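PDB 5M0T: alpha-ketoglutarate-dependent non-heme iron oxygenase EasH, which probably uses iron(II), 2-oxoglutarate and oxygen to carry out an oxidative step in the biosynthesis of the ergot alkaloid cycloclavine. Local coordinates for residues Leu104-Thr116 against Gln256-Gly268. Residues are numbered along the deposited sequence; the frame is centred on the assembly and turned at random.
Sequences LFGPESGDYWLTT and QKMVGWRTVSAKG
The indole of W113 lies against V264, whose CG2 sits over one ring face toward the rim while CG1 comes to 3.9 Å from W113 CE3; G260 CA adds an oblique contact and K257 O lies at the ring edge. W113 CG falls between its backbone N and carbonyl carbon (chi1 56°), which swings the ring along the turn that follows helix 253-258. M258 O, near the end of that helix, accepts L114 N at 2.9 Å, and one water donates to both M258 O and L114 O. The M258 chain, bent at chi2 and chi3, carries SD to 3.7 Å from Y112 CE2, an oblique Met-aromatic contact; the hydroxyl of Y112 is held by H98. D111 binds twice to S265: its N points almost straight at S265 O, while its OD2 takes S265 N at 2.9 Å from above the carboxylate plane. K257, fully extended, crosses to form a salt bridge from NZ to the same OD2 (2.8 Å). Beyond the single antiparallel bridge of G110 with A266, K267 N reaches S109 O, and K267 NZ curls back to P107 O at 2.9 Å. The contact thus ties the turn after helix 95-105 and the start of strand 112-122, in the main cupin-type sheet beside strand 222-231, to helix 253-258 and the small hairpin 264-266/269-271, with T235 of the second subunit packing on W113.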
ATOM      1  N   LEU A 104      -3.868  17.801   1.878  1.00 37.63           N
ATOM      2  CA  LEU A 104      -3.064  17.268   0.771  1.00 36.37           C
ATOM      3  C   LEU A 104      -3.706  16.021   0.160  1.00 35.67           C
ATOM      4  O   LEU A 104      -3.864  15.932  -1.065  1.00 34.81           O
ATOM      5  CB  LEU A 104      -1.635  16.967   1.205  1.00 34.78           C
ATOM      6  CG  LEU A 104      -0.650  16.724   0.047  1.00 34.65           C
ATOM      7  CD1 LEU A 104      -0.381  18.003  -0.737  1.00 34.35           C
ATOM      8  CD2 LEU A 104       0.649  16.135   0.606  1.00 33.57           C
ATOM      9  N   PHE A 105      -4.101  15.085   1.019  1.00 34.87           N
ATOM     10  CA  PHE A 105      -4.534  13.765   0.582  1.00 35.11           C
ATOM     11  C   PHE A 105      -6.035  13.591   0.385  1.00 36.39           C
ATOM     12  O   PHE A 105      -6.454  12.712  -0.362  1.00 37.78           O
ATOM     13  CB  PHE A 105      -4.014  12.709   1.560  1.00 34.23           C
ATOM     14  CG  PHE A 105      -2.519  12.676   1.668  1.00 33.14           C
ATOM     15  CD1 PHE A 105      -1.738  12.434   0.559  1.00 32.63           C
ATOM     16  CD2 PHE A 105      -1.893  12.872   2.885  1.00 33.02           C
ATOM     17  CE1 PHE A 105      -0.349  12.390   0.655  1.00 32.28           C
ATOM     18  CE2 PHE A 105      -0.504  12.824   2.986  1.00 33.07           C
ATOM     19  CZ  PHE A 105       0.274  12.587   1.869  1.00 31.81           C
ATOM     20  N   GLY A 106      -6.848  14.397   1.057  1.00 38.35           N
ATOM     21  CA  GLY A 106      -8.293  14.283   0.956  1.00 39.43           C
ATOM     22  C   GLY A 106      -8.855  14.304  -0.454  1.00 41.51           C
ATOM     23  O   GLY A 106      -9.729  13.494  -0.771  1.00 47.06           O
ATOM     24  N   PRO A 107      -8.391  15.230  -1.313  1.00 43.22           N
ATOM     25  CA  PRO A 107      -9.015  15.343  -2.649  1.00 46.68           C
ATOM     26  C   PRO A 107      -8.873  14.113  -3.572  1.00 47.90           C
ATOM     27  O   PRO A 107      -9.878  13.646  -4.105  1.00 53.79           O
ATOM     28  CB  PRO A 107      -8.329  16.567  -3.256  1.00 45.65           C
ATOM     29  CG  PRO A 107      -7.965  17.393  -2.070  1.00 46.04           C
ATOM     30  CD  PRO A 107      -7.562  16.407  -1.011  1.00 43.44           C
ATOM     31  N   GLU A 108      -7.660  13.594  -3.734  1.00 45.66           N
ATOM     32  CA  GLU A 108      -7.406  12.495  -4.655  1.00 46.82           C
ATOM     33  C   GLU A 108      -7.381  11.122  -3.984  1.00 45.54           C
ATOM     34  O   GLU A 108      -7.727  10.136  -4.632  1.00 44.85           O
ATOM     35  CB  GLU A 108      -6.099  12.722  -5.427  1.00 50.31           C
ATOM     36  CG  GLU A 108      -6.095  13.968  -6.321  1.00 53.24           C
ATOM     37  CD  GLU A 108      -4.689  14.441  -6.709  1.00 56.30           C
ATOM     38  OE1 GLU A 108      -3.818  14.670  -5.807  1.00 48.42           O
ATOM     39  OE2 GLU A 108      -4.472  14.619  -7.934  1.00 54.15           O
ATOM     40  N   SER A 109      -7.003  11.043  -2.706  1.00 43.72           N
ATOM     41  CA  SER A 109      -6.869   9.738  -2.015  1.00 43.68           C
ATOM     42  C   SER A 109      -7.875   9.407  -0.910  1.00 43.98           C
ATOM     43  O   SER A 109      -8.220   8.236  -0.759  1.00 45.52           O
ATOM     44  CB  SER A 109      -5.470   9.609  -1.439  1.00 41.90           C
ATOM     45  OG  SER A 109      -4.531   9.728  -2.485  1.00 42.20           O
ATOM     46  N   GLY A 110      -8.335  10.410  -0.153  1.00 44.09           N
ATOM     47  CA  GLY A 110      -9.113  10.194   1.084  1.00 42.10           C
ATOM     48  C   GLY A 110      -8.154  10.106   2.261  1.00 42.11           C
ATOM     49  O   GLY A 110      -7.471  11.073   2.580  1.00 43.37           O
ATOM     50  N   ASP A 111      -8.055   8.929   2.874  1.00 41.36           N
ATOM     51  CA  ASP A 111      -7.195   8.735   4.052  1.00 40.22           C
ATOM     52  C   ASP A 111      -5.687   8.637   3.730  1.00 38.76           C
ATOM     53  O   ASP A 111      -5.275   8.521   2.577  1.00 37.17           O
ATOM     54  CB  ASP A 111      -7.652   7.507   4.862  1.00 41.57           C
ATOM     55  CG  ASP A 111      -8.960   7.735   5.616  1.00 42.60           C
ATOM     56  OD1 ASP A 111      -9.484   8.869   5.652  1.00 45.43           O
ATOM     57  OD2 ASP A 111      -9.473   6.748   6.184  1.00 44.39           O
ATOM     58  N   TYR A 112      -4.898   8.691   4.799  1.00 36.57           N
ATOM     59  CA  TYR A 112      -3.453   8.720   4.757  1.00 35.59           C
ATOM     60  C   TYR A 112      -2.941   7.979   5.980  1.00 36.19           C
ATOM     61  O   TYR A 112      -3.704   7.700   6.913  1.00 36.95           O
ATOM     62  CB  TYR A 112      -2.935  10.162   4.788  1.00 35.20           C
ATOM     63  CG  TYR A 112      -3.532  10.954   5.929  1.00 35.64           C
ATOM     64  CD1 TYR A 112      -4.787  11.553   5.799  1.00 36.43           C
ATOM     65  CD2 TYR A 112      -2.884  11.049   7.153  1.00 35.73           C
ATOM     66  CE1 TYR A 112      -5.361  12.240   6.843  1.00 37.59           C
ATOM     67  CE2 TYR A 112      -3.451  11.749   8.203  1.00 36.72           C
ATOM     68  CZ  TYR A 112      -4.691  12.345   8.043  1.00 37.85           C
ATOM     69  OH  TYR A 112      -5.292  13.039   9.079  1.00 38.89           O
ATOM     70  N   TRP A 113      -1.651   7.666   5.966  1.00 36.62           N
ATOM     71  CA  TRP A 113      -0.979   7.036   7.105  1.00 37.80           C
ATOM     72  C   TRP A 113       0.547   7.162   6.992  1.00 38.02           C
ATOM     73  O   TRP A 113       1.057   7.684   6.003  1.00 38.33           O
ATOM     74  CB  TRP A 113      -1.425   5.570   7.267  1.00 38.32           C
ATOM     75  CG  TRP A 113      -1.243   4.654   6.076  1.00 38.31           C
ATOM     76  CD1 TRP A 113      -0.580   4.908   4.890  1.00 37.14           C
ATOM     77  CD2 TRP A 113      -1.678   3.297   5.998  1.00 39.09           C
ATOM     78  NE1 TRP A 113      -0.631   3.808   4.074  1.00 36.98           N
ATOM     79  CE2 TRP A 113      -1.290   2.802   4.732  1.00 38.59           C
ATOM     80  CE3 TRP A 113      -2.350   2.444   6.881  1.00 40.26           C
ATOM     81  CZ2 TRP A 113      -1.571   1.497   4.326  1.00 39.56           C
ATOM     82  CZ3 TRP A 113      -2.633   1.152   6.472  1.00 41.16           C
ATOM     83  CH2 TRP A 113      -2.246   0.692   5.198  1.00 40.01           C
ATOM     84  N   LEU A 114       1.266   6.706   8.008  1.00 39.08           N
ATOM     85  CA  LEU A 114       2.719   6.803   8.038  1.00 41.17           C
ATOM     86  C   LEU A 114       3.327   5.813   7.052  1.00 39.54           C
ATOM     87  O   LEU A 114       2.942   4.653   7.031  1.00 40.12           O
ATOM     88  CB  LEU A 114       3.233   6.514   9.452  1.00 42.87           C
ATOM     89  CG  LEU A 114       4.742   6.629   9.690  1.00 44.11           C
ATOM     90  CD1 LEU A 114       5.200   8.080   9.656  1.00 43.25           C
ATOM     91  CD2 LEU A 114       5.101   5.975  11.018  1.00 46.77           C
ATOM     92  N   THR A 115       4.248   6.278   6.220  1.00 39.72           N
ATOM     93  CA  THR A 115       5.026   5.372   5.371  1.00 40.15           C
ATOM     94  C   THR A 115       6.408   5.098   6.002  1.00 41.50           C
ATOM     95  O   THR A 115       6.827   3.936   6.105  1.00 41.77           O
ATOM     96  CB  THR A 115       5.099   5.809   3.895  1.00 40.26           C
ATOM     97  OG1 THR A 115       5.872   4.855   3.161  1.00 42.47           O
ATOM     98  CG2 THR A 115       5.719   7.181   3.705  1.00 42.38           C
ATOM     99  N   THR A 116       7.083   6.147   6.465  1.00 40.72           N
ATOM    100  CA  THR A 116       8.383   6.003   7.107  1.00 43.11           C
ATOM    101  C   THR A 116       8.711   7.208   7.966  1.00 41.66           C
ATOM    102  O   THR A 116       8.310   8.319   7.668  1.00 43.01           O
ATOM    103  CB  THR A 116       9.539   5.742   6.080  1.00 45.70           C
ATOM    104  OG1 THR A 116      10.810   5.659   6.754  1.00 50.35           O
ATOM    105  CG2 THR A 116       9.614   6.828   5.010  1.00 43.73           C
ATOM    106  N   GLN A 256      -3.178   4.747  16.130  1.00 44.52           N
ATOM    107  CA  GLN A 256      -3.226   3.350  15.652  1.00 44.31           C
ATOM    108  C   GLN A 256      -3.426   3.266  14.139  1.00 42.72           C
ATOM    109  O   GLN A 256      -2.788   2.457  13.464  1.00 44.99           O
ATOM    110  CB  GLN A 256      -4.331   2.556  16.349  1.00 45.09           C
ATOM    111  CG  GLN A 256      -4.101   2.317  17.832  1.00 46.89           C
ATOM    112  CD  GLN A 256      -5.190   1.469  18.467  1.00 48.75           C
ATOM    113  OE1 GLN A 256      -6.329   1.463  18.020  1.00 48.44           O
ATOM    114  NE2 GLN A 256      -4.831   0.734  19.510  1.00 51.02           N
ATOM    115  N   LYS A 257      -4.306   4.118  13.619  1.00 40.67           N
ATOM    116  CA  LYS A 257      -4.583   4.183  12.199  1.00 38.51           C
ATOM    117  C   LYS A 257      -3.373   4.636  11.380  1.00 37.20           C
ATOM    118  O   LYS A 257      -3.178   4.145  10.274  1.00 34.47           O
ATOM    119  CB  LYS A 257      -5.752   5.119  11.949  1.00 39.67           C
ATOM    120  CG  LYS A 257      -6.279   5.145  10.528  1.00 39.01           C
ATOM    121  CD  LYS A 257      -7.538   6.004  10.475  1.00 39.95           C
ATOM    122  CE  LYS A 257      -7.990   6.218   9.043  1.00 40.89           C
ATOM    123  NZ  LYS A 257      -9.084   7.227   8.943  1.00 42.62           N
ATOM    124  N   MET A 258      -2.587   5.567  11.920  1.00 37.10           N
ATOM    125  CA  MET A 258      -1.380   6.056  11.251  1.00 37.30           C
ATOM    126  C   MET A 258      -0.312   4.963  11.116  1.00 37.82           C
ATOM    127  O   MET A 258       0.345   4.875  10.092  1.00 35.64           O
ATOM    128  CB  MET A 258      -0.761   7.245  12.005  1.00 38.09           C
ATOM    129  CG  MET A 258      -1.608   8.507  12.087  1.00 38.60           C
ATOM    130  SD  MET A 258      -2.170   9.065  10.485  1.00 37.39           S
ATOM    131  CE  MET A 258      -3.807   8.324  10.406  1.00 40.10           C
ATOM    132  N   VAL A 259      -0.157   4.143  12.149  1.00 38.36           N
ATOM    133  CA  VAL A 259       0.865   3.106  12.170  1.00 39.11           C
ATOM    134  C   VAL A 259       0.414   1.748  11.601  1.00 40.15           C
ATOM    135  O   VAL A 259       1.077   0.740  11.828  1.00 41.70           O
ATOM    136  CB  VAL A 259       1.483   2.950  13.585  1.00 40.63           C
ATOM    137  CG1 VAL A 259       2.008   4.290  14.095  1.00 40.62           C
ATOM    138  CG2 VAL A 259       0.511   2.342  14.585  1.00 42.35           C
ATOM    139  N   GLY A 260      -0.707   1.707  10.887  1.00 39.40           N
ATOM    140  CA  GLY A 260      -1.087   0.534  10.102  1.00 39.56           C
ATOM    141  C   GLY A 260      -1.823  -0.570  10.837  1.00 42.05           C
ATOM    142  O   GLY A 260      -1.732  -1.733  10.441  1.00 44.64           O
ATOM    143  N   TRP A 261      -2.568  -0.230  11.891  1.00 43.60           N
ATOM    144  CA  TRP A 261      -3.403  -1.208  12.599  1.00 44.22           C
ATOM    145  C   TRP A 261      -4.926  -0.936  12.541  1.00 45.07           C
ATOM    146  O   TRP A 261      -5.698  -1.600  13.251  1.00 46.92           O
ATOM    147  CB  TRP A 261      -2.926  -1.336  14.043  1.00 45.98           C
ATOM    148  CG  TRP A 261      -1.761  -2.249  14.182  1.00 46.56           C
ATOM    149  CD1 TRP A 261      -0.468  -1.983  13.855  1.00 45.33           C
ATOM    150  CD2 TRP A 261      -1.784  -3.587  14.671  1.00 47.73           C
ATOM    151  NE1 TRP A 261       0.318  -3.066  14.119  1.00 46.97           N
ATOM    152  CE2 TRP A 261      -0.457  -4.072  14.618  1.00 47.41           C
ATOM    153  CE3 TRP A 261      -2.796  -4.423  15.153  1.00 48.82           C
ATOM    154  CZ2 TRP A 261      -0.107  -5.358  15.024  1.00 49.14           C
ATOM    155  CZ3 TRP A 261      -2.445  -5.716  15.566  1.00 51.09           C
ATOM    156  CH2 TRP A 261      -1.105  -6.168  15.494  1.00 51.34           C
ATOM    157  N   ARG A 262      -5.369  -0.007  11.692  1.00 42.60           N
ATOM    158  CA  ARG A 262      -6.804   0.174  11.445  1.00 42.79           C
ATOM    159  C   ARG A 262      -7.104   0.305   9.967  1.00 42.09           C
ATOM    160  O   ARG A 262      -6.218   0.547   9.144  1.00 40.95           O
ATOM    161  CB  ARG A 262      -7.359   1.399  12.194  1.00 42.87           C
ATOM    162  CG  ARG A 262      -7.707   1.133  13.644  1.00 45.03           C
ATOM    163  CD  ARG A 262      -7.835   2.401  14.470  1.00 45.20           C
ATOM    164  NE  ARG A 262      -7.958   2.096  15.892  1.00 46.73           N
ATOM    165  CZ  ARG A 262      -9.083   1.737  16.514  1.00 48.50           C
ATOM    166  NH1 ARG A 262     -10.246   1.607  15.872  1.00 48.84           N
ATOM    167  NH2 ARG A 262      -9.037   1.487  17.807  1.00 50.10           N
ATOM    168  N   THR A 263      -8.388   0.152   9.656  1.00 42.10           N
ATOM    169  CA  THR A 263      -8.888   0.253   8.306  1.00 39.81           C
ATOM    170  C   THR A 263      -8.831   1.710   7.863  1.00 39.16           C
ATOM    171  O   THR A 263      -9.085   2.622   8.646  1.00 38.73           O
ATOM    172  CB  THR A 263     -10.308  -0.328   8.237  1.00 40.51           C
ATOM    173  OG1 THR A 263     -10.237  -1.745   8.455  1.00 40.60           O
ATOM    174  CG2 THR A 263     -11.019  -0.021   6.902  1.00 39.71           C
ATOM    175  N   VAL A 264      -8.468   1.904   6.596  1.00 39.50           N
ATOM    176  CA  VAL A 264      -8.312   3.227   5.985  1.00 39.01           C
ATOM    177  C   VAL A 264      -9.204   3.256   4.754  1.00 39.10           C
ATOM    178  O   VAL A 264      -9.412   2.229   4.124  1.00 40.44           O
ATOM    179  CB  VAL A 264      -6.846   3.553   5.619  1.00 38.63           C
ATOM    180  CG1 VAL A 264      -6.031   3.831   6.863  1.00 38.37           C
ATOM    181  CG2 VAL A 264      -6.191   2.435   4.803  1.00 39.18           C
ATOM    182  N   SER A 265      -9.764   4.422   4.449  1.00 39.56           N
ATOM    183  CA  SER A 265     -10.677   4.580   3.310  1.00 39.03           C
ATOM    184  C   SER A 265      -9.964   5.237   2.128  1.00 37.24           C
ATOM    185  O   SER A 265      -9.475   6.360   2.236  1.00 35.28           O
ATOM    186  CB  SER A 265     -11.905   5.420   3.691  1.00 37.49           C
ATOM    187  OG  SER A 265     -12.859   5.406   2.620  1.00 38.43           O
ATOM    188  N   ALA A 266      -9.906   4.526   1.008  1.00 39.43           N
ATOM    189  CA  ALA A 266      -9.323   5.047  -0.227  1.00 38.86           C
ATOM    190  C   ALA A 266     -10.477   5.540  -1.080  1.00 38.71           C
ATOM    191  O   ALA A 266     -11.117   4.737  -1.754  1.00 37.27           O
ATOM    192  CB  ALA A 266      -8.549   3.951  -0.946  1.00 39.04           C
ATOM    193  N   LYS A 267     -10.759   6.847  -1.019  1.00 40.50           N
ATOM    194  CA  LYS A 267     -11.952   7.457  -1.667  1.00 42.86           C
ATOM    195  C   LYS A 267     -13.207   6.594  -1.548  1.00 41.24           C
ATOM    196  O   LYS A 267     -13.840   6.276  -2.546  1.00 44.51           O
ATOM    197  CB  LYS A 267     -11.706   7.763  -3.153  1.00 46.45           C
ATOM    198  CG  LYS A 267     -10.655   8.822  -3.466  1.00 52.33           C
ATOM    199  CD  LYS A 267     -10.905  10.209  -2.872  1.00 56.11           C
ATOM    200  CE  LYS A 267     -12.102  10.946  -3.452  1.00 60.89           C
ATOM    201  NZ  LYS A 267     -12.096  12.330  -2.891  1.00 64.62           N
ATOM    202  N   GLY A 268     -13.539   6.192  -0.331  1.00 40.39           N
ATOM    203  CA  GLY A 268     -14.744   5.398  -0.087  1.00 43.13           C
ATOM    204  C   GLY A 268     -14.558   3.896  -0.093  1.00 45.09           C
ATOM    205  O   GLY A 268     -15.474   3.177   0.274  1.00 46.38           O
TER
HETATM  206  O   HOH W   1       1.432   2.813   8.568  1.00 40.88           O